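Long-range contact in DsrH (Allochromatium vinosum, PDB 2HY5), which probably takes part in sulfur transfer during oxidation of stored sulfur, as the smallest partner of a complex with DsrE and DsrF: residues 2-16 with 88-102. Numbering follows the deposited sequence.
Sequences SILHTVNKSPFERNS and FVDLTTECDTVQAWL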
loop_
_atom_site.group_PDB
_atom_site.type_symbol
_atom_site.label_atom_id
_atom_site.label_comp_id
_atom_site.label_asym_id
_atom_site.label_seq_id
_atom_site.Cartn_x
_atom_site.Cartn_y
_atom_site.Cartn_z
ATOM N N SER C 2 11.610 9.968 24.832
ATOM C CA SER C 2 10.283 9.572 25.395
ATOM C C SER C 2 9.259 9.356 24.287
ATOM O O SER C 2 8.075 9.621 24.469
ATOM C CB SER C 2 9.783 10.652 26.356
ATOM O OG SER C 2 9.666 11.899 25.688
ATOM N N ILE C 3 9.719 8.885 23.133
ATOM C CA ILE C 3 8.818 8.624 22.015
ATOM C C ILE C 3 8.645 7.128 21.824
ATOM O O ILE C 3 9.595 6.361 21.977
ATOM C CB ILE C 3 9.380 9.171 20.680
ATOM C CG1 ILE C 3 9.541 10.689 20.757
ATOM C CG2 ILE C 3 8.462 8.780 19.522
ATOM C CD1 ILE C 3 10.204 11.282 19.528
ATOM N N LEU C 4 7.424 6.719 21.500
ATOM C CA LEU C 4 7.163 5.325 21.192
ATOM C C LEU C 4 7.025 5.313 19.680
ATOM O O LEU C 4 6.103 5.920 19.130
ATOM C CB LEU C 4 5.852 4.819 21.801
ATOM C CG LEU C 4 5.421 3.476 21.190
ATOM C CD1 LEU C 4 6.385 2.378 21.620
ATOM C CD2 LEU C 4 3.995 3.135 21.599
ATOM N N HIS C 5 7.956 4.652 19.007
ATOM C CA HIS C 5 7.908 4.552 17.554
ATOM C C HIS C 5 7.190 3.258 17.208
ATOM O O HIS C 5 7.433 2.223 17.832
ATOM C CB HIS C 5 9.324 4.490 16.978
ATOM C CG HIS C 5 10.169 5.679 17.310
ATOM N ND1 HIS C 5 10.213 6.807 16.518
ATOM C CD2 HIS C 5 10.997 5.924 18.354
ATOM C CE1 HIS C 5 11.032 7.692 17.056
ATOM N NE2 HIS C 5 11.522 7.181 18.174
ATOM N N THR C 6 6.298 3.305 16.223
ATOM C CA THR C 6 5.610 2.089 15.811
ATOM C C THR C 6 6.027 1.766 14.382
ATOM O O THR C 6 6.104 2.654 13.530
ATOM C CB THR C 6 4.070 2.232 15.878
ATOM O OG1 THR C 6 3.637 3.277 14.998
ATOM C CG2 THR C 6 3.623 2.550 17.305
ATOM N N VAL C 7 6.324 0.496 14.136
ATOM C CA VAL C 7 6.737 0.044 12.805
ATOM C C VAL C 7 5.855 -1.137 12.436
ATOM O O VAL C 7 5.877 -2.163 13.119
ATOM C CB VAL C 7 8.215 -0.403 12.800
ATOM C CG1 VAL C 7 8.600 -0.918 11.420
ATOM C CG2 VAL C 7 9.112 0.765 13.197
ATOM N N ASN C 8 5.085 -1.004 11.357
ATOM C CA ASN C 8 4.182 -2.081 10.962
ATOM C C ASN C 8 4.500 -2.762 9.643
ATOM O O ASN C 8 3.731 -3.600 9.187
ATOM C CB ASN C 8 2.744 -1.561 10.899
ATOM C CG ASN C 8 2.527 -0.590 9.752
ATOM O OD1 ASN C 8 1.409 -0.429 9.265
ATOM N ND2 ASN C 8 3.596 0.071 9.324
ATOM N N LYS C 9 5.622 -2.401 9.032
ATOM C CA LYS C 9 6.002 -2.981 7.749
ATOM C C LYS C 9 7.236 -3.864 7.841
ATOM O O LYS C 9 8.132 -3.618 8.644
ATOM C CB LYS C 9 6.242 -1.862 6.733
ATOM C CG LYS C 9 5.085 -1.626 5.778
ATOM C CD LYS C 9 3.753 -1.565 6.497
ATOM C CE LYS C 9 2.593 -1.416 5.525
ATOM N NZ LYS C 9 2.442 -2.561 4.590
ATOM N N SER C 10 7.268 -4.892 7.000
ATOM C CA SER C 10 8.382 -5.825 6.950
ATOM C C SER C 10 9.687 -5.100 6.635
ATOM O O SER C 10 9.727 -4.227 5.766
ATOM C CB SER C 10 8.124 -6.885 5.877
ATOM O OG SER C 10 9.304 -7.603 5.578
ATOM N N PRO C 11 10.771 -5.452 7.343
ATOM C CA PRO C 11 12.076 -4.828 7.125
ATOM C C PRO C 11 12.695 -5.292 5.808
ATOM O O PRO C 11 13.669 -4.715 5.333
ATOM C CB PRO C 11 12.875 -5.282 8.343
ATOM C CG PRO C 11 12.314 -6.642 8.605
ATOM C CD PRO C 11 10.825 -6.410 8.462
ATOM N N PHE C 12 12.124 -6.341 5.224
ATOM C CA PHE C 12 12.627 -6.870 3.961
ATOM C C PHE C 12 11.828 -6.271 2.814
ATOM O O PHE C 12 12.264 -6.271 1.661
ATOM C CB PHE C 12 12.490 -8.393 3.939
ATOM C CG PHE C 12 12.945 -9.060 5.208
ATOM C CD1 PHE C 12 12.025 -9.658 6.061
ATOM C CD2 PHE C 12 14.288 -9.056 5.569
ATOM C CE1 PHE C 12 12.435 -10.242 7.259
ATOM C CE2 PHE C 12 14.709 -9.638 6.768
ATOM C CZ PHE C 12 13.780 -10.231 7.613
ATOM N N GLU C 13 10.653 -5.754 3.151
ATOM C CA GLU C 13 9.746 -5.161 2.179
ATOM C C GLU C 13 9.868 -3.641 2.089
ATOM O O GLU C 13 9.928 -3.081 0.992
ATOM C CB GLU C 13 8.307 -5.541 2.542
ATOM C CG GLU C 13 7.243 -4.963 1.627
ATOM C CD GLU C 13 7.408 -5.398 0.182
ATOM O OE1 GLU C 13 6.531 -5.069 -0.642
ATOM O OE2 GLU C 13 8.416 -6.067 -0.135
ATOM N N ARG C 14 9.899 -2.982 3.244
ATOM C CA ARG C 14 9.985 -1.521 3.308
ATOM C C ARG C 14 11.193 -1.012 4.088
ATOM O O ARG C 14 11.825 -1.754 4.845
ATOM C CB ARG C 14 8.728 -0.940 3.960
ATOM C CG ARG C 14 7.785 -0.215 3.019
ATOM C CD ARG C 14 6.723 -1.146 2.477
ATOM N NE ARG C 14 5.477 -0.432 2.211
ATOM C CZ ARG C 14 4.357 -1.015 1.801
ATOM N NH1 ARG C 14 4.325 -2.326 1.606
ATOM N NH2 ARG C 14 3.266 -0.291 1.598
ATOM N N ASN C 15 11.475 0.276 3.916
ATOM C CA ASN C 15 12.597 0.941 4.569
ATOM C C ASN C 15 12.197 1.564 5.909
ATOM O O ASN C 15 13.004 2.226 6.554
ATOM C CB ASN C 15 13.135 2.036 3.648
ATOM C CG ASN C 15 12.174 3.204 3.503
ATOM O OD1 ASN C 15 10.955 3.024 3.463
ATOM N ND2 ASN C 15 12.722 4.412 3.414
ATOM N N SER C 16 10.957 1.336 6.322
ATOM C CA SER C 16 10.429 1.903 7.560
ATOM C C SER C 16 11.238 1.604 8.817
ATOM O O SER C 16 11.544 2.514 9.591
ATOM C CB SER C 16 8.988 1.438 7.764
ATOM O OG SER C 16 8.178 1.866 6.688
ATOM N N PHE C 88 0.521 -2.858 24.375
ATOM C CA PHE C 88 0.687 -1.860 23.320
ATOM C C PHE C 88 0.096 -0.555 23.855
ATOM O O PHE C 88 0.710 0.509 23.774
ATOM C CB PHE C 88 -0.064 -2.362 22.074
ATOM C CG PHE C 88 0.092 -1.508 20.834
ATOM C CD1 PHE C 88 -0.370 -1.989 19.612
ATOM C CD2 PHE C 88 0.640 -0.227 20.880
ATOM C CE1 PHE C 88 -0.294 -1.211 18.457
ATOM C CE2 PHE C 88 0.720 0.558 19.733
ATOM C CZ PHE C 88 0.250 0.064 18.517
ATOM N N VAL C 89 -1.101 -0.649 24.421
ATOM C CA VAL C 89 -1.755 0.524 24.988
ATOM C C VAL C 89 -0.909 1.135 26.110
ATOM O O VAL C 89 -0.739 2.352 26.163
ATOM C CB VAL C 89 -3.149 0.170 25.544
ATOM C CG1 VAL C 89 -3.714 1.350 26.337
ATOM C CG2 VAL C 89 -4.079 -0.180 24.400
ATOM N N ASP C 90 -0.384 0.306 27.010
ATOM C CA ASP C 90 0.436 0.830 28.100
ATOM C C ASP C 90 1.680 1.543 27.579
ATOM O O ASP C 90 2.127 2.524 28.170
ATOM C CB ASP C 90 0.853 -0.285 29.065
ATOM C CG ASP C 90 -0.295 -0.770 29.926
ATOM O OD1 ASP C 90 -1.209 0.031 30.210
ATOM O OD2 ASP C 90 -0.275 -1.949 30.333
ATOM N N LEU C 91 2.247 1.050 26.483
ATOM C CA LEU C 91 3.424 1.690 25.913
ATOM C C LEU C 91 3.104 3.101 25.423
ATOM O O LEU C 91 3.912 4.016 25.584
ATOM C CB LEU C 91 3.988 0.863 24.752
ATOM C CG LEU C 91 4.771 -0.401 25.126
ATOM C CD1 LEU C 91 5.163 -1.156 23.863
ATOM C CD2 LEU C 91 6.010 -0.018 25.926
ATOM N N THR C 92 1.928 3.289 24.826
ATOM C CA THR C 92 1.564 4.613 24.324
ATOM C C THR C 92 1.336 5.615 25.449
ATOM O O THR C 92 1.546 6.814 25.259
ATOM C CB THR C 92 0.287 4.580 23.448
ATOM O OG1 THR C 92 -0.832 4.174 24.245
ATOM C CG2 THR C 92 0.467 3.618 22.278
ATOM N N THR C 93 0.906 5.134 26.616
ATOM C CA THR C 93 0.666 6.032 27.743
ATOM C C THR C 93 1.918 6.249 28.589
ATOM O O THR C 93 2.073 7.300 29.216
ATOM C CB THR C 93 -0.480 5.525 28.656
ATOM O OG1 THR C 93 -0.159 4.233 29.181
ATOM C CG2 THR C 93 -1.777 5.435 27.873
ATOM N N GLU C 94 2.807 5.261 28.614
ATOM C CA GLU C 94 4.051 5.383 29.372
ATOM C C GLU C 94 4.964 6.373 28.657
ATOM O O GLU C 94 5.607 7.210 29.294
ATOM C CB GLU C 94 4.735 4.018 29.498
ATOM C CG GLU C 94 3.985 3.044 30.403
ATOM C CD GLU C 94 4.470 1.609 30.269
ATOM O OE1 GLU C 94 3.989 0.744 31.030
ATOM O OE2 GLU C 94 5.322 1.340 29.396
ATOM N N CYS C 95 5.017 6.279 27.329
ATOM C CA CYS C 95 5.830 7.198 26.540
ATOM C C CYS C 95 5.063 8.513 26.380
ATOM O O CYS C 95 3.849 8.555 26.565
ATOM C CB CYS C 95 6.145 6.586 25.172
ATOM S SG CYS C 95 7.268 5.162 25.257
ATOM N N ASP C 96 5.768 9.586 26.037
ATOM C CA ASP C 96 5.135 10.896 25.902
ATOM C C ASP C 96 4.426 11.141 24.576
ATOM O O ASP C 96 3.439 11.873 24.520
ATOM C CB ASP C 96 6.176 11.997 26.117
ATOM C CG ASP C 96 6.769 11.971 27.508
ATOM O OD1 ASP C 96 7.728 12.727 27.756
ATOM O OD2 ASP C 96 6.274 11.200 28.357
ATOM N N THR C 97 4.930 10.541 23.507
ATOM C CA THR C 97 4.331 10.725 22.189
ATOM C C THR C 97 4.480 9.445 21.384
ATOM O O THR C 97 5.399 8.668 21.617
ATOM C CB THR C 97 5.022 11.884 21.426
ATOM O OG1 THR C 97 4.909 13.089 22.195
ATOM C CG2 THR C 97 4.380 12.100 20.065
ATOM N N VAL C 98 3.564 9.223 20.449
ATOM C CA VAL C 98 3.620 8.048 19.594
ATOM C C VAL C 98 3.918 8.530 18.183
ATOM O O VAL C 98 3.334 9.506 17.716
ATOM C CB VAL C 98 2.281 7.284 19.585
ATOM C CG1 VAL C 98 2.418 6.007 18.755
ATOM C CG2 VAL C 98 1.855 6.951 21.011
ATOM N N GLN C 99 4.842 7.852 17.515
ATOM C CA GLN C 99 5.216 8.226 16.161
ATOM C C GLN C 99 5.111 7.005 15.270
ATOM O O GLN C 99 5.817 6.024 15.476
ATOM C CB GLN C 99 6.647 8.754 16.129
ATOM C CG GLN C 99 7.049 9.341 14.785
ATOM C CD GLN C 99 8.402 10.014 14.834
ATOM O OE1 GLN C 99 9.437 9.368 14.689
ATOM N NE2 GLN C 99 8.400 11.322 15.060
ATOM N N ALA C 100 4.234 7.061 14.276
ATOM C CA ALA C 100 4.051 5.920 13.389
ATOM C C ALA C 100 4.928 5.988 12.142
ATOM O O ALA C 100 4.968 7.006 11.455
ATOM C CB ALA C 100 2.583 5.814 12.983
ATOM N N TRP C 101 5.638 4.900 11.872
ATOM C CA TRP C 101 6.482 4.794 10.693
ATOM C C TRP C 101 5.734 3.850 9.776
ATOM O O TRP C 101 5.772 2.630 9.956
ATOM C CB TRP C 101 7.855 4.221 11.043
ATOM C CG TRP C 101 8.676 5.147 11.879
ATOM C CD1 TRP C 101 8.643 5.276 13.241
ATOM C CD2 TRP C 101 9.638 6.100 11.408
ATOM N NE1 TRP C 101 9.527 6.253 13.649
ATOM C CE2 TRP C 101 10.150 6.769 12.548
ATOM C CE3 TRP C 101 10.111 6.453 10.139
ATOM C CZ2 TRP C 101 11.135 7.780 12.436
ATOM C CZ3 TRP C 101 11.080 7.453 10.033
ATOM C CH2 TRP C 101 11.580 8.103 11.173
ATOM N N LEU C 102 5.030 4.428 8.809
ATOM C CA LEU C 102 4.224 3.651 7.872
ATOM C C LEU C 102 5.033 3.110 6.694
ATOM O O LEU C 102 4.933 3.704 5.602
ATOM C CB LEU C 102 3.053 4.512 7.375
ATOM C CG LEU C 102 2.196 5.068 8.526
ATOM C CD1 LEU C 102 1.063 5.916 7.972
ATOM C CD2 LEU C 102 1.628 3.930 9.369
ATOM O OXT LEU C 102 5.756 2.106 6.871
HETATM O O HOH W 1 3.282 2.176 12.283
#
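Strands 3-7 and 97-101, first and last in the chain, pair in parallel at one edge of its five-stranded parallel sheet. Four near-straight bonds hold the backbones: Leu4 N to Thr97 O (2.8 Å), Gln99 N to Leu4 O, Thr6 N to Gln99 O and Trp101 N to Thr6 O. Before them, Ser2 O accepts from Asp96 N at 2.8 Å, while Ser2 OG donates to Asp96 OD1 from above the carboxylate plane. On the face bearing Ile3, His5 and Trp101, the indole Trp101 NE1 donates to His5 ND1 (3.0 Å, N-H...N 170°), which helps to hold the imidazole's rotation; the bond lies in the indole plane but 23° out of the imidazole plane, and the rings meet rim to rim. Ile3 CG2 covers one imidazole face. On the other face Leu4 CG stands anti to the backbone N (chi1 166°), and CD2 reaches Thr92 CG2 (3.6 Å) and Leu91 CB of helix 85-94, while Leu4 CB meets Cys95 SG. Thr6 CG2 rests on Val98 CG1 at 3.9 Å. Strand 29-32 bonds along the other side of strand 3-7, and Ala100 O accepts from Ser135 OG of the DsrF chain. The strand order 4-3-2-1-5 is that of the alpha/beta DsrEFH-like fold.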